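Putative nucleotide sugar epimerase/ dehydratase (Bordetella bronchiseptica, PDB 2Q1S) binds NADH in a Rossmann fold and probably acts as a nucleotide-sugar epimerase or dehydratase in the biosynthesis of the lipopolysaccharide O-antigen. Local coordinates at residues A[68-73]-A[362-367]; A[106-111]-A[179-184]; A[216-221]-A[234-239]; A[227-232]-A[366-371]. All coordinates share one frame; numbering follows the deposited sequence. Where two conformers were deposited one is given.

Contact 1: A[68-73]-A[362-367]; sequences SAEKIN and EQIMRK. With NAI (1,4-dihydronicotinamide adenine dinucleotide), chain B.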
# COMPACT_ATOMS: atom_id res chain seq x y z
N SER A 68 14.35 11.86 -11.03
CA SER A 68 15.44 12.13 -10.09
C SER A 68 16.79 11.66 -10.64
O SER A 68 17.62 11.20 -9.87
CB SER A 68 15.15 11.51 -8.73
OG SER A 68 14.90 10.11 -8.83
N ALA A 69 16.98 11.82 -11.95
CA ALA A 69 18.12 11.27 -12.67
C ALA A 69 18.51 12.23 -13.77
O ALA A 69 17.75 13.15 -14.14
CB ALA A 69 17.75 9.91 -13.25
N GLU A 70 19.73 12.02 -14.28
CA GLU A 70 20.27 12.80 -15.40
C GLU A 70 20.50 11.84 -16.55
O GLU A 70 20.95 10.72 -16.32
CB GLU A 70 21.59 13.48 -15.03
CG GLU A 70 21.49 14.56 -13.96
CD GLU A 70 20.61 15.71 -14.40
OE1 GLU A 70 20.83 16.20 -15.53
OE2 GLU A 70 19.70 16.11 -13.65
N LYS A 71 20.17 12.29 -17.76
CA LYS A 71 20.36 11.54 -19.00
C LYS A 71 21.81 11.08 -19.20
O LYS A 71 22.04 10.02 -19.79
CB LYS A 71 19.89 12.38 -20.19
CG LYS A 71 19.80 11.67 -21.54
N ILE A 72 22.79 11.84 -18.68
CA ILE A 72 24.20 11.42 -18.80
C ILE A 72 24.54 10.14 -18.07
O ILE A 72 25.61 9.58 -18.25
CB ILE A 72 25.22 12.52 -18.38
CG1 ILE A 72 25.02 12.91 -16.91
CG2 ILE A 72 25.13 13.67 -19.35
CD1 ILE A 72 26.29 13.55 -16.29
N ASN A 73 23.60 9.66 -17.27
CA ASN A 73 23.76 8.37 -16.63
C ASN A 73 23.16 7.20 -17.41
O ASN A 73 23.18 6.07 -16.94
CB ASN A 73 23.18 8.40 -15.21
CG ASN A 73 24.23 8.68 -14.17
OD1 ASN A 73 25.39 8.37 -14.34
ND2 ASN A 73 23.81 9.25 -13.07
N GLU A 362 28.24 20.51 -10.41
CA GLU A 362 27.90 21.88 -10.04
C GLU A 362 26.83 22.50 -10.94
O GLU A 362 25.93 23.18 -10.45
CB GLU A 362 29.16 22.75 -9.93
CG GLU A 362 29.67 22.69 -8.50
CD GLU A 362 31.05 23.24 -8.31
OE1 GLU A 362 31.82 23.37 -9.30
OE2 GLU A 362 31.37 23.52 -7.14
N GLN A 363 26.91 22.23 -12.23
CA GLN A 363 25.95 22.74 -13.21
C GLN A 363 24.56 22.13 -12.99
O GLN A 363 23.53 22.80 -13.12
CB GLN A 363 26.42 22.44 -14.64
CG GLN A 363 25.74 23.28 -15.72
N ILE A 364 24.54 20.84 -12.65
CA ILE A 364 23.29 20.15 -12.34
C ILE A 364 22.63 20.73 -11.08
O ILE A 364 21.44 21.07 -11.11
CB ILE A 364 23.55 18.63 -12.26
CG1 ILE A 364 23.87 18.12 -13.68
CG2 ILE A 364 22.37 17.89 -11.62
CD1 ILE A 364 24.54 16.77 -13.77
N MET A 365 23.42 20.89 -10.01
CA MET A 365 22.95 21.49 -8.75
C MET A 365 22.38 22.88 -8.94
O MET A 365 21.38 23.23 -8.32
CB MET A 365 24.09 21.58 -7.74
CG MET A 365 24.59 20.22 -7.25
SD MET A 365 26.17 20.39 -6.36
CE MET A 365 25.63 21.01 -4.76
N ARG A 366 23.02 23.68 -9.80
CA ARG A 366 22.63 25.08 -9.99
C ARG A 366 21.26 25.25 -10.64
O ARG A 366 20.66 26.32 -10.57
CB ARG A 366 23.70 25.81 -10.79
CG ARG A 366 24.86 26.31 -9.92
N LYS A 367 20.73 24.18 -11.24
CA LYS A 367 19.43 24.33 -11.88
C LYS A 367 18.36 24.59 -10.82
O LYS A 367 17.29 25.12 -11.13
CB LYS A 367 19.10 23.13 -12.77
CG LYS A 367 18.62 21.93 -12.05
CD LYS A 367 18.15 20.85 -13.02
CE LYS A 367 18.88 19.56 -12.78
NZ LYS A 367 18.29 18.45 -13.58
PA NAI B . 17.37 7.34 -7.74
O1A NAI B . 16.36 8.40 -7.46
O2A NAI B . 18.75 7.76 -8.29
O5B NAI B . 16.80 6.23 -8.65
C5B NAI B . 15.41 6.02 -8.92
C4B NAI B . 15.11 6.15 -10.40
O4B NAI B . 13.72 5.97 -10.60
C3B NAI B . 15.48 7.56 -10.93
O3B NAI B . 16.31 7.44 -12.10
C2B NAI B . 14.13 8.13 -11.33
O2B NAI B . 14.11 9.06 -12.46
C1B NAI B . 13.34 6.87 -11.67
N9A NAI B . 11.90 7.03 -11.68
C8A NAI B . 11.14 7.78 -10.82
N7A NAI B . 9.85 7.64 -11.14
C5A NAI B . 9.73 6.79 -12.20
C6A NAI B . 8.65 6.23 -13.02
N6A NAI B . 7.36 6.51 -12.81
N1A NAI B . 8.96 5.37 -14.04
C2A NAI B . 10.27 5.08 -14.27
N3A NAI B . 11.33 5.53 -13.57
C4A NAI B . 11.12 6.39 -12.51
O3 NAI B . 17.58 6.64 -6.32
PN NAI B . 18.44 5.31 -5.94
O1N NAI B . 19.12 5.53 -4.69
O2N NAI B . 19.13 4.89 -7.21
O5D NAI B . 17.23 4.23 -5.73
C5D NAI B . 17.13 3.02 -6.51
C4D NAI B . 16.22 2.06 -5.75
O4D NAI B . 16.85 1.69 -4.55
C3D NAI B . 14.91 2.72 -5.29
O3D NAI B . 13.86 1.76 -5.49
C2D NAI B . 15.14 3.03 -3.85
O2D NAI B . 13.89 3.08 -3.11
C1D NAI B . 15.99 1.86 -3.40
N1N NAI B . 16.78 2.13 -2.23
C2N NAI B . 17.89 2.94 -2.26
C3N NAI B . 18.65 3.15 -1.11
C7N NAI B . 19.87 4.07 -1.11
O7N NAI B . 20.50 4.19 -0.08
N7N NAI B . 20.19 4.66 -2.29
C4N NAI B . 18.32 2.48 0.10
C5N NAI B . 17.19 1.61 0.07
C6N NAI B . 16.47 1.44 -1.11
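The acid-bearing side chain of E70 runs alongside I364, its CG 3.8 Å from I364 CD1, as the two chains pass in opposite directions. E70 belongs to the loop that follows strand 59-63 of the Rossmann fold, the loop that also carries the cofactor ligands D64 and S68; I364 sits on helix 358-366 near the end of the chain. The glutamate bends back at its second torsion (chi2 -62°), which keeps CG against the isoleucine while the carboxylate turns to K367. K367 comes from the opposite direction, and its ammonium makes a salt bridge at the surface, NZ to E70 OE2 at 2.7 Å, on the syn lone pair of that oxygen. E70 OE2 also accepts from G221 N and K367 NZ also donates to G221 O, so one glycine of a third loop braces both ends of the ion pair. I72 adds a looser apolar touch, its CD1 4.4 Å from I364 CD1. At the other end of residues 68-73, S68 N donates to NAI O2B of the adenosine ribose at 3.2 Å in an almost straight bond (178°). The hydroxyl of the same residue holds a phosphate, S68 OG lying 2.6 Å from NAI O1A.

Contact 2: A[106-111]-A[179-184]; sequences LATYHG and SPYSMS. With NAI (1,4-dihydronicotinamide adenine dinucleotide), chain B.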
# COMPACT_ATOMS: atom_id res chain seq x y z
N LEU A 106 13.82 -0.70 -9.97
CA LEU A 106 14.53 0.24 -9.08
C LEU A 106 13.90 1.61 -8.96
O LEU A 106 14.44 2.48 -8.29
CB LEU A 106 16.02 0.39 -9.48
CG LEU A 106 16.73 -0.92 -9.80
CD1 LEU A 106 18.16 -0.55 -10.25
CD2 LEU A 106 16.74 -1.87 -8.65
N ALA A 107 12.81 1.88 -9.68
CA ALA A 107 12.23 3.21 -9.64
C ALA A 107 11.71 3.51 -8.21
O ALA A 107 11.33 2.63 -7.42
CB ALA A 107 11.15 3.35 -10.66
N THR A 108 11.81 4.81 -7.90
CA THR A 108 11.27 5.32 -6.64
C THR A 108 11.05 6.82 -6.84
O THR A 108 11.36 7.41 -7.86
CB THR A 108 12.18 5.04 -5.44
OG1 THR A 108 11.42 5.21 -4.22
CG2 THR A 108 13.41 5.95 -5.40
N TYR A 109 10.40 7.38 -5.81
CA TYR A 109 10.23 8.81 -5.69
C TYR A 109 11.23 9.34 -4.64
O TYR A 109 11.12 9.08 -3.45
CB TYR A 109 8.79 9.16 -5.34
CG TYR A 109 8.55 10.65 -5.42
CD1 TYR A 109 8.59 11.32 -6.65
CD2 TYR A 109 8.25 11.41 -4.27
CE1 TYR A 109 8.36 12.69 -6.74
CE2 TYR A 109 8.02 12.79 -4.33
CZ TYR A 109 8.04 13.45 -5.59
OH TYR A 109 7.81 14.79 -5.68
N HIS A 110 12.29 9.98 -5.13
CA HIS A 110 13.46 10.22 -4.27
C HIS A 110 13.23 11.50 -3.46
O HIS A 110 13.15 12.57 -4.04
CB HIS A 110 14.72 10.37 -5.12
CG HIS A 110 15.98 10.32 -4.34
ND1 HIS A 110 16.35 11.31 -3.45
CD2 HIS A 110 16.98 9.42 -4.33
CE1 HIS A 110 17.49 10.98 -2.87
NE2 HIS A 110 17.91 9.85 -3.41
N GLY A 111 13.14 11.43 -2.13
CA GLY A 111 13.16 10.26 -1.25
C GLY A 111 12.20 10.56 -0.10
O GLY A 111 11.12 11.09 -0.34
N SER A 179 7.35 8.16 6.49
CA SER A 179 7.11 8.92 5.26
C SER A 179 6.27 8.10 4.32
O SER A 179 6.26 6.87 4.41
CB SER A 179 8.44 9.25 4.58
OG SER A 179 9.13 8.07 4.22
N PRO A 180 5.62 8.78 3.36
CA PRO A 180 4.98 8.03 2.27
C PRO A 180 5.96 7.16 1.50
O PRO A 180 5.62 6.09 1.07
CB PRO A 180 4.34 9.15 1.42
CG PRO A 180 4.10 10.30 2.41
CD PRO A 180 5.35 10.24 3.28
N TYR A 181 7.19 7.65 1.30
CA TYR A 181 8.24 6.81 0.73
C TYR A 181 8.36 5.49 1.44
O TYR A 181 8.41 4.45 0.80
CB TYR A 181 9.58 7.57 0.83
CG TYR A 181 10.77 6.78 0.32
CD1 TYR A 181 11.48 5.93 1.14
CD2 TYR A 181 11.24 6.99 -0.99
CE1 TYR A 181 12.57 5.24 0.68
CE2 TYR A 181 12.34 6.28 -1.46
CZ TYR A 181 12.98 5.42 -0.61
OH TYR A 181 14.11 4.75 -1.07
N SER A 182 8.47 5.51 2.76
CA SER A 182 8.67 4.26 3.49
C SER A 182 7.48 3.29 3.29
O SER A 182 7.66 2.08 3.15
CB SER A 182 8.92 4.53 4.98
OG SER A 182 7.78 5.05 5.65
N MET A 183 6.28 3.87 3.26
CA MET A 183 5.08 3.05 3.03
C MET A 183 5.10 2.48 1.62
O MET A 183 4.83 1.32 1.42
CB MET A 183 3.82 3.89 3.28
CG MET A 183 3.71 4.25 4.77
SD MET A 183 2.09 5.01 5.17
CE MET A 183 2.19 6.56 4.25
N SER A 184 5.40 3.31 0.64
CA SER A 184 5.47 2.80 -0.75
C SER A 184 6.46 1.65 -0.89
O SER A 184 6.20 0.66 -1.60
CB SER A 184 5.92 3.91 -1.66
OG SER A 184 4.85 4.82 -1.91
PA NAI B . 17.37 7.34 -7.74
O1A NAI B . 16.36 8.40 -7.46
O2A NAI B . 18.75 7.76 -8.29
O5B NAI B . 16.80 6.23 -8.65
C5B NAI B . 15.41 6.02 -8.92
C4B NAI B . 15.11 6.15 -10.40
O4B NAI B . 13.72 5.97 -10.60
C3B NAI B . 15.48 7.56 -10.93
O3B NAI B . 16.31 7.44 -12.10
C2B NAI B . 14.13 8.13 -11.33
O2B NAI B . 14.11 9.06 -12.46
C1B NAI B . 13.34 6.87 -11.67
N9A NAI B . 11.90 7.03 -11.68
C8A NAI B . 11.14 7.78 -10.82
N7A NAI B . 9.85 7.64 -11.14
C5A NAI B . 9.73 6.79 -12.20
C6A NAI B . 8.65 6.23 -13.02
N6A NAI B . 7.36 6.51 -12.81
N1A NAI B . 8.96 5.37 -14.04
C2A NAI B . 10.27 5.08 -14.27
N3A NAI B . 11.33 5.53 -13.57
C4A NAI B . 11.12 6.39 -12.51
O3 NAI B . 17.58 6.64 -6.32
PN NAI B . 18.44 5.31 -5.94
O1N NAI B . 19.12 5.53 -4.69
O2N NAI B . 19.13 4.89 -7.21
O5D NAI B . 17.23 4.23 -5.73
C5D NAI B . 17.13 3.02 -6.51
C4D NAI B . 16.22 2.06 -5.75
O4D NAI B . 16.85 1.69 -4.55
C3D NAI B . 14.91 2.72 -5.29
O3D NAI B . 13.86 1.76 -5.49
C2D NAI B . 15.14 3.03 -3.85
O2D NAI B . 13.89 3.08 -3.11
C1D NAI B . 15.99 1.86 -3.40
N1N NAI B . 16.78 2.13 -2.23
C2N NAI B . 17.89 2.94 -2.26
C3N NAI B . 18.65 3.15 -1.11
C7N NAI B . 19.87 4.07 -1.11
O7N NAI B . 20.50 4.19 -0.08
N7N NAI B . 20.19 4.66 -2.29
C4N NAI B . 18.32 2.48 0.10
C5N NAI B . 17.19 1.61 0.07
C6N NAI B . 16.47 1.44 -1.11
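Y181, whose ring meets T108 and Y109, is prepared by S179, the N-cap of helix 180-199: S179 OG accepts from S182 N at 3.0 Å. P180 opens the first turn and, like M183, packs on Y194 of the second subunit. Y181 then carries the whole contact. Its side chain leaves the helix with CG anti to the backbone N (chi1 177°), and the ring reaches across to the loop after strand 102-105. Y109 O lies at the ring edge, near its plane, 3.2 Å from Y181 CD2. T108 crosses the tyrosine at about a right angle and brings its OG1 to 3.1 Å from Y181 CE2; that hydroxyl has its hydrogen bond with N126 OD1. G111, preceded by a cis peptide, packs its CA 3.8 Å from Y181 CD2. The phenol ends in a hydrogen bond to the nicotinamide ribose, Y181 OH to NAI O2D at 2.6 Å. With K185 one turn on, Y181 matches the YxxxK motif of short-chain dehydrogenases/reductases. S184 OG bonds with D122 and T127. Helix 180-199 thus lies against helices 112-117 and 119-126, with Y181 directed at the loop leaving strand 102-105.

Contact 3: A[216-221]-A[234-239]; sequences EILGAG and VTPTFI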
# COMPACT_ATOMS: atom_id res chain seq x y z
N GLU A 216 25.93 8.99 -8.05
CA GLU A 216 24.93 9.77 -7.31
C GLU A 216 25.28 11.22 -7.44
O GLU A 216 26.31 11.66 -6.91
CB GLU A 216 24.86 9.38 -5.82
CG GLU A 216 23.76 10.18 -5.12
CD GLU A 216 23.40 9.72 -3.73
OE1 GLU A 216 24.19 9.01 -3.07
OE2 GLU A 216 22.30 10.09 -3.28
N ILE A 217 24.43 11.96 -8.17
CA ILE A 217 24.69 13.36 -8.51
C ILE A 217 23.77 14.25 -7.68
O ILE A 217 22.55 14.19 -7.83
CB ILE A 217 24.43 13.61 -10.02
CG1 ILE A 217 25.34 12.74 -10.88
CG2 ILE A 217 24.54 15.14 -10.35
CD1 ILE A 217 24.95 12.62 -12.40
N LEU A 218 24.35 15.11 -6.84
CA LEU A 218 23.53 16.09 -6.11
C LEU A 218 22.71 16.89 -7.10
O LEU A 218 23.23 17.32 -8.13
CB LEU A 218 24.42 17.03 -5.27
CG LEU A 218 25.29 16.36 -4.19
CD1 LEU A 218 26.20 17.39 -3.53
CD2 LEU A 218 24.47 15.65 -3.10
N GLY A 219 21.40 17.05 -6.83
CA GLY A 219 20.55 17.88 -7.71
C GLY A 219 20.04 17.12 -8.94
O GLY A 219 19.37 17.71 -9.78
N ALA A 220 20.34 15.83 -9.06
CA ALA A 220 19.87 15.07 -10.23
C ALA A 220 18.34 15.16 -10.39
O ALA A 220 17.59 15.01 -9.43
CB ALA A 220 20.33 13.63 -10.16
N GLY A 221 17.90 15.42 -11.62
CA GLY A 221 16.47 15.39 -11.98
C GLY A 221 15.73 16.67 -11.69
O GLY A 221 16.33 17.74 -11.61
N VAL A 234 23.83 12.00 2.94
CA VAL A 234 24.93 12.53 3.74
C VAL A 234 26.28 12.37 3.03
O VAL A 234 27.08 13.30 3.00
CB VAL A 234 24.95 11.97 5.18
CG1 VAL A 234 25.10 10.43 5.19
CG2 VAL A 234 26.00 12.68 6.05
N THR A 235 26.53 11.19 2.45
CA THR A 235 27.84 10.98 1.80
C THR A 235 28.17 11.95 0.65
O THR A 235 29.20 12.63 0.71
CB THR A 235 28.05 9.50 1.41
OG1 THR A 235 27.82 8.68 2.57
CG2 THR A 235 29.46 9.24 0.88
N PRO A 236 27.32 12.01 -0.41
CA PRO A 236 27.63 12.97 -1.48
C PRO A 236 27.61 14.44 -1.03
O PRO A 236 28.35 15.27 -1.58
CB PRO A 236 26.58 12.66 -2.54
CG PRO A 236 25.44 12.07 -1.77
CD PRO A 236 26.12 11.23 -0.73
N THR A 237 26.80 14.74 -0.01
CA THR A 237 26.80 16.09 0.57
C THR A 237 28.14 16.40 1.20
O THR A 237 28.73 17.44 0.91
CB THR A 237 25.67 16.25 1.60
OG1 THR A 237 24.42 16.21 0.92
CG2 THR A 237 25.76 17.60 2.29
N PHE A 238 28.61 15.49 2.05
CA PHE A 238 29.91 15.68 2.72
C PHE A 238 31.07 15.73 1.74
O PHE A 238 31.97 16.55 1.91
CB PHE A 238 30.16 14.58 3.75
CG PHE A 238 29.42 14.75 5.05
CD1 PHE A 238 28.50 15.79 5.24
CD2 PHE A 238 29.68 13.88 6.09
CE1 PHE A 238 27.84 15.93 6.45
CE2 PHE A 238 29.00 14.00 7.31
CZ PHE A 238 28.08 15.03 7.49
N ILE A 239 31.06 14.86 0.74
CA ILE A 239 32.14 14.83 -0.27
C ILE A 239 32.18 16.15 -1.03
O ILE A 239 33.26 16.76 -1.23
CB ILE A 239 32.01 13.62 -1.22
CG1 ILE A 239 32.33 12.33 -0.45
CG2 ILE A 239 32.94 13.76 -2.43
CD1 ILE A 239 32.07 11.04 -1.23
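L218 and P236 form the tight part of this contact, the leucine splitting its two methyls between the ring and the backbone oxygen of P236 on the first turn of helix 234-243. L218 CD2 meets the pyrrolidine ring 3.7 Å from P236 CB, and L218 CD1 rests 3.6 Å from P236 O. The leucine CG is anti to its own carbonyl carbon (chi1 -61°), a torsion that carries the branch out to the helix; W231 packs on the same side chain. E216 approaches the ring from another part of the loop with an extended chain, and its OE1 comes to 3.6 Å from P236 CG. This is packing without a polar bond; E216 OE2 forms a salt bridge with R232 NE and accepts from N233 ND2. R232 is an NADH ligand, which makes E216 a second-shell residue, likely to steady its guanidinium. The contact is looser at T237, whose OG1 is 4.1 Å from L218 CD2 and is hydrogen-bonded to N233 O. P236, though covered most by the loop, stays partly open to solvent. L218 is the second residue of a type II turn from I217 to A220, and G219, the third, has positive phi (84°). The loop follows strand 203-212, whose end carries the NAD ligands N210 and V211, as in extended short-chain dehydrogenases/reductases of the epimerase/dehydratase family.

Contact 4: A[227-232]-A[366-371]; sequences PATVWR and RKHDSA. With NAI (1,4-dihydronicotinamide adenine dinucleotide), chain B.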
# COMPACT_ATOMS: atom_id res chain seq x y z
N PRO A 227 14.88 20.98 -0.29
CA PRO A 227 16.32 21.01 -0.53
C PRO A 227 17.00 19.65 -0.66
O PRO A 227 18.12 19.60 -1.19
CB PRO A 227 16.86 21.78 0.67
CG PRO A 227 15.69 22.63 1.13
CD PRO A 227 14.52 21.77 0.91
N ALA A 228 16.35 18.58 -0.20
CA ALA A 228 16.89 17.25 -0.37
C ALA A 228 17.01 16.80 -1.83
O ALA A 228 17.72 15.84 -2.09
CB ALA A 228 16.08 16.26 0.40
N THR A 229 16.36 17.52 -2.74
CA THR A 229 16.56 17.31 -4.17
C THR A 229 18.04 17.57 -4.50
O THR A 229 18.67 16.84 -5.28
CB THR A 229 15.68 18.24 -5.03
OG1 THR A 229 14.31 17.79 -5.00
CG2 THR A 229 16.14 18.30 -6.50
N VAL A 230 18.58 18.62 -3.89
CA VAL A 230 20.02 18.92 -4.04
C VAL A 230 20.85 18.02 -3.10
O VAL A 230 21.62 17.19 -3.57
CB VAL A 230 20.31 20.40 -3.83
CG1 VAL A 230 21.82 20.63 -3.92
CG2 VAL A 230 19.61 21.22 -4.92
N TRP A 231 20.63 18.18 -1.79
CA TRP A 231 21.37 17.49 -0.74
C TRP A 231 20.74 16.13 -0.50
O TRP A 231 20.06 15.91 0.50
CB TRP A 231 21.38 18.36 0.53
CG TRP A 231 21.79 19.79 0.22
CD1 TRP A 231 21.01 20.92 0.28
CD2 TRP A 231 23.06 20.22 -0.28
NE1 TRP A 231 21.75 22.04 -0.12
CE2 TRP A 231 23.01 21.63 -0.46
CE3 TRP A 231 24.26 19.54 -0.56
CZ2 TRP A 231 24.11 22.36 -0.93
CZ3 TRP A 231 25.35 20.27 -1.03
CH2 TRP A 231 25.26 21.67 -1.21
N ARG A 232 21.01 15.21 -1.42
CA ARG A 232 20.29 13.93 -1.49
C ARG A 232 20.53 13.01 -0.31
O ARG A 232 19.59 12.35 0.16
CB ARG A 232 20.70 13.16 -2.74
CG ARG A 232 20.19 13.75 -4.03
CD ARG A 232 20.83 12.98 -5.19
NE ARG A 232 20.61 11.52 -5.22
CZ ARG A 232 19.88 10.90 -6.14
NH1 ARG A 232 19.20 11.64 -7.04
NH2 ARG A 232 19.85 9.57 -6.21
N ARG A 366 23.02 23.68 -9.80
CA ARG A 366 22.63 25.08 -9.99
C ARG A 366 21.26 25.25 -10.64
O ARG A 366 20.66 26.32 -10.57
CB ARG A 366 23.70 25.81 -10.79
CG ARG A 366 24.86 26.31 -9.92
N LYS A 367 20.73 24.18 -11.24
CA LYS A 367 19.43 24.33 -11.88
C LYS A 367 18.36 24.59 -10.82
O LYS A 367 17.29 25.12 -11.13
CB LYS A 367 19.10 23.13 -12.77
CG LYS A 367 18.62 21.93 -12.05
CD LYS A 367 18.15 20.85 -13.02
CE LYS A 367 18.88 19.56 -12.78
NZ LYS A 367 18.29 18.45 -13.58
N HIS A 368 18.66 24.22 -9.57
CA HIS A 368 17.74 24.38 -8.45
C HIS A 368 17.98 25.61 -7.57
O HIS A 368 17.33 25.76 -6.54
CB HIS A 368 17.76 23.13 -7.56
CG HIS A 368 17.58 21.85 -8.32
ND1 HIS A 368 16.39 21.49 -8.92
CD2 HIS A 368 18.44 20.82 -8.54
CE1 HIS A 368 16.53 20.30 -9.49
NE2 HIS A 368 17.77 19.88 -9.29
N ASP A 369 18.87 26.51 -7.98
CA ASP A 369 19.20 27.69 -7.16
C ASP A 369 17.96 28.50 -6.74
O ASP A 369 17.79 28.82 -5.56
CB ASP A 369 20.18 28.60 -7.90
CG ASP A 369 21.63 28.16 -7.76
OD1 ASP A 369 21.95 27.25 -6.96
OD2 ASP A 369 22.47 28.78 -8.46
N SER A 370 17.09 28.79 -7.71
CA SER A 370 15.88 29.57 -7.48
C SER A 370 14.88 28.88 -6.54
O SER A 370 14.33 29.51 -5.64
CB SER A 370 15.22 29.88 -8.83
OG SER A 370 13.92 30.44 -8.65
N ALA A 371 14.67 27.58 -6.75
CA ALA A 371 13.80 26.76 -5.92
C ALA A 371 14.35 26.73 -4.49
O ALA A 371 13.59 26.94 -3.53
CB ALA A 371 13.68 25.35 -6.48
PA NAI B . 17.37 7.34 -7.74
O1A NAI B . 16.36 8.40 -7.46
O2A NAI B . 18.75 7.76 -8.29
O5B NAI B . 16.80 6.23 -8.65
C5B NAI B . 15.41 6.02 -8.92
C4B NAI B . 15.11 6.15 -10.40
O4B NAI B . 13.72 5.97 -10.60
C3B NAI B . 15.48 7.56 -10.93
O3B NAI B . 16.31 7.44 -12.10
C2B NAI B . 14.13 8.13 -11.33
O2B NAI B . 14.11 9.06 -12.46
C1B NAI B . 13.34 6.87 -11.67
N9A NAI B . 11.90 7.03 -11.68
C8A NAI B . 11.14 7.78 -10.82
N7A NAI B . 9.85 7.64 -11.14
C5A NAI B . 9.73 6.79 -12.20
C6A NAI B . 8.65 6.23 -13.02
N6A NAI B . 7.36 6.51 -12.81
N1A NAI B . 8.96 5.37 -14.04
C2A NAI B . 10.27 5.08 -14.27
N3A NAI B . 11.33 5.53 -13.57
C4A NAI B . 11.12 6.39 -12.51
O3 NAI B . 17.58 6.64 -6.32
PN NAI B . 18.44 5.31 -5.94
O1N NAI B . 19.12 5.53 -4.69
O2N NAI B . 19.13 4.89 -7.21
O5D NAI B . 17.23 4.23 -5.73
C5D NAI B . 17.13 3.02 -6.51
C4D NAI B . 16.22 2.06 -5.75
O4D NAI B . 16.85 1.69 -4.55
C3D NAI B . 14.91 2.72 -5.29
O3D NAI B . 13.86 1.76 -5.49
C2D NAI B . 15.14 3.03 -3.85
O2D NAI B . 13.89 3.08 -3.11
C1D NAI B . 15.99 1.86 -3.40
N1N NAI B . 16.78 2.13 -2.23
C2N NAI B . 17.89 2.94 -2.26
C3N NAI B . 18.65 3.15 -1.11
C7N NAI B . 19.87 4.07 -1.11
O7N NAI B . 20.50 4.19 -0.08
N7N NAI B . 20.19 4.66 -2.29
C4N NAI B . 18.32 2.48 0.10
C5N NAI B . 17.19 1.61 0.07
C6N NAI B . 16.47 1.44 -1.11
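H368 NE2, hydrogen-bonded to G219 O, lies above the methyl of T229, whose CG2 is 3.6 Å away. That methyl makes a CH-pi contact with the imidazole, T229 CG2 standing 3.7 Å from the centroid of the H368 ring and 18° off its normal. K367 CG covers the opposite face from within the same segment, so the ring is sandwiched between two aliphatic carbons, and the bond from NE2 fixes its rotation. T229 reaches the imidazole at about a right angle; its hydroxyl bonds instead with R224 N. V230 slides past the histidine in the opposite direction and sets CG2 3.7 Å from H368 CB. Its other methyl, CG1, lies over one face of the W231 indole. H368 itself is the N-cap of helix 369-374, in a type I turn from R366 to D369. The histidine packs the C-terminal tail onto the loop before helix 234-243. At the end of this loop R232 turns to the cofactor: its NH2 donates to NAI O2A at 3.0 Å (159°), the phosphate oxygen lying in the guanidinium plane. An arginine holding the dinucleotide pyrophosphate in this way forms part of the NADH site of this Rossmann-fold enzyme.

Contact 1 lies at the surface and depends on a salt bridge, whereas contacts 3 and 4 are buried and mostly apolar; contact 2, partly buried, is built round one aromatic ring at the cofactor. Contacts 1 and 4 share R366 and K367 and bring the C-terminal helices onto two different loops. The loop of contact 3 connects them: the backbone of G221 hydrogen-bonds to both charged residues of contact 1, and G219 O receives H368 NE2 of contact 4. Contacts 1 and 4 both hold the adenosine-side phosphate of NADH, through different oxygens; contact 1 also holds its ribose and contact 2 the nicotinamide ribose. Contact 3 stays one shell behind, through E216 and R232.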